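Local coordinates for protein CrRbcX-IIa (Chlamydomonas reinhardtii, PDB 5BS1) that probably acts as a homodimeric chaperone in the assembly of Rubisco, the carbon-fixing enzyme of photosynthesis, at residues L21-V32 and V89-W99. Residues are numbered along the deposited sequence; the frame is centred on the assembly and turned at random. Where two conformers were deposited one is given.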
loop_
_atom_site.group_PDB
_atom_site.type_symbol
_atom_site.label_atom_id
_atom_site.label_comp_id
_atom_site.label_asym_id
_atom_site.label_seq_id
_atom_site.Cartn_x
_atom_site.Cartn_y
_atom_site.Cartn_z
ATOM N N LEU A 21 2.678 2.737 -3.174
ATOM C CA LEU A 21 2.854 4.054 -2.518
ATOM C C LEU A 21 2.977 5.154 -3.569
ATOM O O LEU A 21 2.395 6.229 -3.417
ATOM C CB LEU A 21 4.071 4.094 -1.596
ATOM C CG LEU A 21 3.930 3.342 -0.276
ATOM C CD1 LEU A 21 5.277 3.217 0.367
ATOM C CD2 LEU A 21 2.929 3.998 0.653
ATOM N N ARG A 22 3.698 4.882 -4.653
ATOM C CA ARG A 22 3.833 5.873 -5.714
ATOM C C ARG A 22 2.480 6.258 -6.266
ATOM O O ARG A 22 2.221 7.440 -6.531
ATOM C CB ARG A 22 4.767 5.342 -6.823
ATOM C CG ARG A 22 6.245 5.318 -6.382
ATOM C CD ARG A 22 7.230 5.381 -7.535
ATOM N NE ARG A 22 6.889 6.570 -8.282
ATOM C CZ ARG A 22 6.555 6.648 -9.562
ATOM N NH1 ARG A 22 6.074 7.810 -10.003
ATOM N NH2 ARG A 22 6.754 5.633 -10.405
ATOM N N SER A 23 1.616 5.272 -6.480
ATOM C CA SER A 23 0.245 5.553 -6.961
ATOM C C SER A 23 -0.536 6.337 -5.930
ATOM O O SER A 23 -1.254 7.300 -6.243
ATOM C CB SER A 23 -0.531 4.289 -7.318
ATOM O OG SER A 23 -0.015 3.697 -8.481
ATOM N N LEU A 24 -0.407 5.945 -4.665
ATOM C CA LEU A 24 -1.048 6.700 -3.580
ATOM C C LEU A 24 -0.605 8.169 -3.575
ATOM O O LEU A 24 -1.420 9.087 -3.444
ATOM C CB LEU A 24 -0.758 6.043 -2.232
ATOM C CG LEU A 24 -1.287 6.781 -1.003
ATOM C CD1 LEU A 24 -2.802 6.859 -1.010
ATOM C CD2 LEU A 24 -0.780 6.175 0.294
ATOM N N PHE A 25 0.687 8.418 -3.730
ATOM C CA PHE A 25 1.233 9.762 -3.696
ATOM C C PHE A 25 0.735 10.588 -4.867
ATOM O O PHE A 25 0.476 11.782 -4.730
ATOM C CB PHE A 25 2.762 9.745 -3.623
ATOM C CG PHE A 25 3.344 9.023 -2.408
ATOM C CD1 PHE A 25 2.607 8.773 -1.247
ATOM C CD2 PHE A 25 4.670 8.661 -2.428
ATOM C CE1 PHE A 25 3.183 8.120 -0.154
ATOM C CE2 PHE A 25 5.239 8.001 -1.351
ATOM C CZ PHE A 25 4.503 7.753 -0.205
ATOM N N THR A 26 0.581 9.951 -6.023
ATOM C CA THR A 26 0.032 10.629 -7.171
ATOM C C THR A 26 -1.392 11.061 -6.903
ATOM O O THR A 26 -1.781 12.181 -7.234
ATOM C CB THR A 26 0.111 9.728 -8.434
ATOM O OG1 THR A 26 1.495 9.368 -8.656
ATOM C CG2 THR A 26 -0.427 10.449 -9.660
ATOM N N PHE A 27 -2.186 10.172 -6.300
ATOM C CA PHE A 27 -3.582 10.460 -5.933
ATOM C C PHE A 27 -3.665 11.557 -4.883
ATOM O O PHE A 27 -4.491 12.475 -4.987
ATOM C CB PHE A 27 -4.229 9.169 -5.421
ATOM C CG PHE A 27 -5.634 9.344 -4.939
ATOM C CD1 PHE A 27 -6.681 9.310 -5.833
ATOM C CD2 PHE A 27 -5.901 9.567 -3.596
ATOM C CE1 PHE A 27 -7.986 9.473 -5.377
ATOM C CE2 PHE A 27 -7.192 9.727 -3.140
ATOM C CZ PHE A 27 -8.228 9.677 -4.034
ATOM N N VAL A 28 -2.803 11.478 -3.878
ATOM C CA VAL A 28 -2.726 12.525 -2.856
ATOM C C VAL A 28 -2.441 13.878 -3.507
ATOM O O VAL A 28 -3.100 14.886 -3.181
ATOM C CB VAL A 28 -1.675 12.206 -1.770
ATOM C CG1 VAL A 28 -1.373 13.437 -0.916
ATOM C CG2 VAL A 28 -2.182 11.075 -0.903
ATOM N N ALA A 29 -1.452 13.909 -4.387
ATOM C CA ALA A 29 -1.081 15.133 -5.098
ATOM C C ALA A 29 -2.281 15.696 -5.857
ATOM O O ALA A 29 -2.506 16.912 -5.869
ATOM C CB ALA A 29 0.091 14.909 -6.055
ATOM N N ALA A 30 -2.989 14.842 -6.570
ATOM C CA ALA A 30 -4.152 15.262 -7.336
ATOM C C ALA A 30 -5.200 15.907 -6.440
ATOM O O ALA A 30 -5.796 16.944 -6.812
ATOM C CB ALA A 30 -4.777 14.088 -8.083
ATOM N N ARG A 31 -5.457 15.296 -5.279
ATOM C CA ARG A 31 -6.402 15.882 -4.329
ATOM C C ARG A 31 -5.940 17.216 -3.825
ATOM O O ARG A 31 -6.745 18.140 -3.716
ATOM C CB ARG A 31 -6.648 14.966 -3.138
ATOM C CG ARG A 31 -7.447 13.733 -3.452
ATOM C CD ARG A 31 -7.812 13.057 -2.132
ATOM N NE ARG A 31 -8.928 13.752 -1.454
ATOM C CZ ARG A 31 -9.026 13.994 -0.145
ATOM N NH1 ARG A 31 -10.111 14.608 0.321
ATOM N NH2 ARG A 31 -8.064 13.658 0.701
ATOM N N VAL A 32 -4.654 17.338 -3.512
ATOM C CA VAL A 32 -4.063 18.601 -3.058
ATOM C C VAL A 32 -4.242 19.690 -4.091
ATOM O O VAL A 32 -4.700 20.789 -3.774
ATOM C CB VAL A 32 -2.555 18.441 -2.719
ATOM C CG1 VAL A 32 -1.836 19.786 -2.599
ATOM C CG2 VAL A 32 -2.385 17.645 -1.444
ATOM N N VAL A 89 4.126 18.295 -6.739
ATOM C CA VAL A 89 3.455 18.007 -5.471
ATOM C C VAL A 89 3.729 16.557 -5.036
ATOM O O VAL A 89 4.001 16.297 -3.859
ATOM C CB VAL A 89 1.955 18.355 -5.540
ATOM C CG1 VAL A 89 1.208 17.880 -4.306
ATOM C CG2 VAL A 89 1.776 19.861 -5.695
ATOM N N ARG A 90 3.643 15.607 -5.949
ATOM C CA ARG A 90 3.855 14.211 -5.561
ATOM C C ARG A 90 5.308 13.952 -5.153
ATOM O O ARG A 90 5.563 13.117 -4.292
ATOM C CB ARG A 90 3.376 13.214 -6.618
ATOM C CG ARG A 90 4.298 13.046 -7.817
ATOM C CD ARG A 90 3.721 12.062 -8.808
ATOM N NE ARG A 90 4.595 11.864 -9.949
ATOM C CZ ARG A 90 4.467 10.885 -10.851
ATOM N NH1 ARG A 90 3.492 10.004 -10.763
ATOM N NH2 ARG A 90 5.311 10.805 -11.879
ATOM N N GLU A 91 6.250 14.706 -5.726
ATOM C CA GLU A 91 7.653 14.605 -5.355
ATOM C C GLU A 91 7.884 15.277 -3.991
ATOM O O GLU A 91 8.571 14.699 -3.116
ATOM C CB GLU A 91 8.535 15.229 -6.448
ATOM C CG GLU A 91 10.024 15.073 -6.170
ATOM C CD GLU A 91 10.922 15.321 -7.388
ATOM O OE1 GLU A 91 10.487 15.269 -8.566
ATOM O OE2 GLU A 91 12.140 15.530 -7.161
ATOM N N ALA A 92 7.293 16.444 -3.783
ATOM C CA ALA A 92 7.387 17.111 -2.499
ATOM C C ALA A 92 6.804 16.249 -1.386
ATOM O O ALA A 92 7.331 16.213 -0.279
ATOM C CB ALA A 92 6.699 18.463 -2.530
ATOM N N TYR A 93 5.771 15.490 -1.714
ATOM C CA TYR A 93 5.043 14.689 -0.727
ATOM C C TYR A 93 5.930 13.583 -0.161
ATOM O O TYR A 93 5.721 13.155 0.964
ATOM C CB TYR A 93 3.722 14.121 -1.285
ATOM C CG TYR A 93 2.875 13.508 -0.233
ATOM C CD1 TYR A 93 2.638 12.141 -0.204
ATOM C CD2 TYR A 93 2.343 14.289 0.776
ATOM C CE1 TYR A 93 1.844 11.568 0.763
ATOM C CE2 TYR A 93 1.580 13.723 1.783
ATOM C CZ TYR A 93 1.349 12.368 1.780
ATOM O OH TYR A 93 0.617 11.806 2.817
ATOM N N LEU A 94 6.948 13.178 -0.899
ATOM C CA LEU A 94 7.896 12.187 -0.400
ATOM C C LEU A 94 8.502 12.575 0.927
ATOM O O LEU A 94 8.791 11.698 1.751
ATOM C CB LEU A 94 9.028 11.940 -1.402
ATOM C CG LEU A 94 8.616 11.405 -2.763
ATOM C CD1 LEU A 94 9.784 11.446 -3.727
ATOM C CD2 LEU A 94 8.051 10.004 -2.583
ATOM N N ASP A 95 8.733 13.860 1.126
ATOM C CA ASP A 95 9.362 14.327 2.344
ATOM C C ASP A 95 8.344 14.737 3.425
ATOM O O ASP A 95 8.740 14.906 4.566
ATOM C CB ASP A 95 10.288 15.469 2.030
ATOM C CG ASP A 95 11.492 15.031 1.224
ATOM O OD1 ASP A 95 11.903 13.868 1.322
ATOM O OD2 ASP A 95 12.000 15.880 0.491
ATOM N N GLU A 96 7.072 14.831 3.062
ATOM C CA GLU A 96 5.973 15.118 4.002
ATOM C C GLU A 96 5.447 13.842 4.637
ATOM O O GLU A 96 5.068 13.812 5.817
ATOM C CB GLU A 96 4.831 15.817 3.261
ATOM C CG GLU A 96 5.268 17.130 2.626
ATOM C CD GLU A 96 4.282 17.634 1.586
ATOM O OE1 GLU A 96 3.048 17.461 1.777
ATOM O OE2 GLU A 96 4.749 18.187 0.570
ATOM N N PHE A 97 5.423 12.772 3.849
ATOM C CA PHE A 97 4.831 11.499 4.280
ATOM C C PHE A 97 5.588 10.969 5.486
ATOM O O PHE A 97 6.815 10.960 5.526
ATOM C CB PHE A 97 4.900 10.492 3.133
ATOM C CG PHE A 97 4.216 9.177 3.386
ATOM C CD1 PHE A 97 2.829 9.081 3.412
ATOM C CD2 PHE A 97 4.946 8.008 3.522
ATOM C CE1 PHE A 97 2.205 7.877 3.581
ATOM C CE2 PHE A 97 4.328 6.809 3.707
ATOM C CZ PHE A 97 2.946 6.731 3.763
ATOM N N GLU A 98 4.831 10.534 6.479
ATOM C CA GLU A 98 5.433 10.084 7.750
ATOM C C GLU A 98 5.768 8.587 7.658
ATOM O O GLU A 98 5.020 7.724 8.090
ATOM C CB GLU A 98 4.504 10.415 8.912
ATOM C CG GLU A 98 4.368 11.924 9.038
ATOM C CD GLU A 98 3.377 12.384 10.082
ATOM O OE1 GLU A 98 3.324 11.751 11.118
ATOM O OE2 GLU A 98 2.702 13.414 9.884
ATOM N N TRP A 99 6.922 8.307 7.094
ATOM C CA TRP A 99 7.366 6.952 6.798
ATOM C C TRP A 99 7.460 6.099 8.033
ATOM O O TRP A 99 6.977 4.972 8.045
ATOM C CB TRP A 99 8.757 6.989 6.123
ATOM C CG TRP A 99 8.732 7.643 4.791
ATOM C CD1 TRP A 99 9.018 8.959 4.511
ATOM C CD2 TRP A 99 8.409 7.028 3.541
ATOM N NE1 TRP A 99 8.849 9.194 3.175
ATOM C CE2 TRP A 99 8.513 8.027 2.546
ATOM C CE3 TRP A 99 8.051 5.742 3.168
ATOM C CZ2 TRP A 99 8.245 7.770 1.211
ATOM C CZ3 TRP A 99 7.777 5.485 1.816
ATOM C CH2 TRP A 99 7.891 6.494 0.870
#
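An aromatic cluster of Phe25, Tyr93, Phe97 and Trp99 fills the junction of helix 13-38 with the end of helix 80-96 and the turn into helix 99-121 in this all-helical RbcX subunit, the axes of segments 21-32 and 89-96 passing 8.5 Å apart at 111°. Phe25 lies at its centre. The edge of Tyr93 is turned toward the Phe25 face in an offset T-shaped pair, with centroids 5.3 Å apart. Phe25 directs its own edge at the face of Phe97, CE1 standing over that ring 3.7 Å from Phe97 CD1. Trp99 CH2 meets the Phe25 rim near the ring plane, and Leu94 CD2 lies 3.6 Å from Phe25 CD2. Replacing Phe25 by alanine is likely to open a gap between Tyr93, Leu94, Phe97 and Trp99 and leave Tyr93 and Phe97 without the ring they share. With CG1 anti to the backbone N (chi1 166°), Val28 makes a CH-pi contact over the Tyr93 ring, 3.9 Å from CG1 to the centroid. The small Ala29 side chain, CB 3.6 Å from Val89 CG1, is consistent with the close backbone approach here. Beside this apolar core, Arg90 NH1 donates in its guanidinium plane to Thr26 OG1 (3.0 Å, 156°). Arg22 and Arg90 come together at Asp69, each through NH2 in a salt bridge, which probably offsets their like charges; Arg90 NH2 also hydrogen-bonds to Asn114 of the second subunit. Helix 69-78 flanks the polar side through Asp69 and Met72, while Trp99, opening helix 99-121, packs on Met103 of the second subunit.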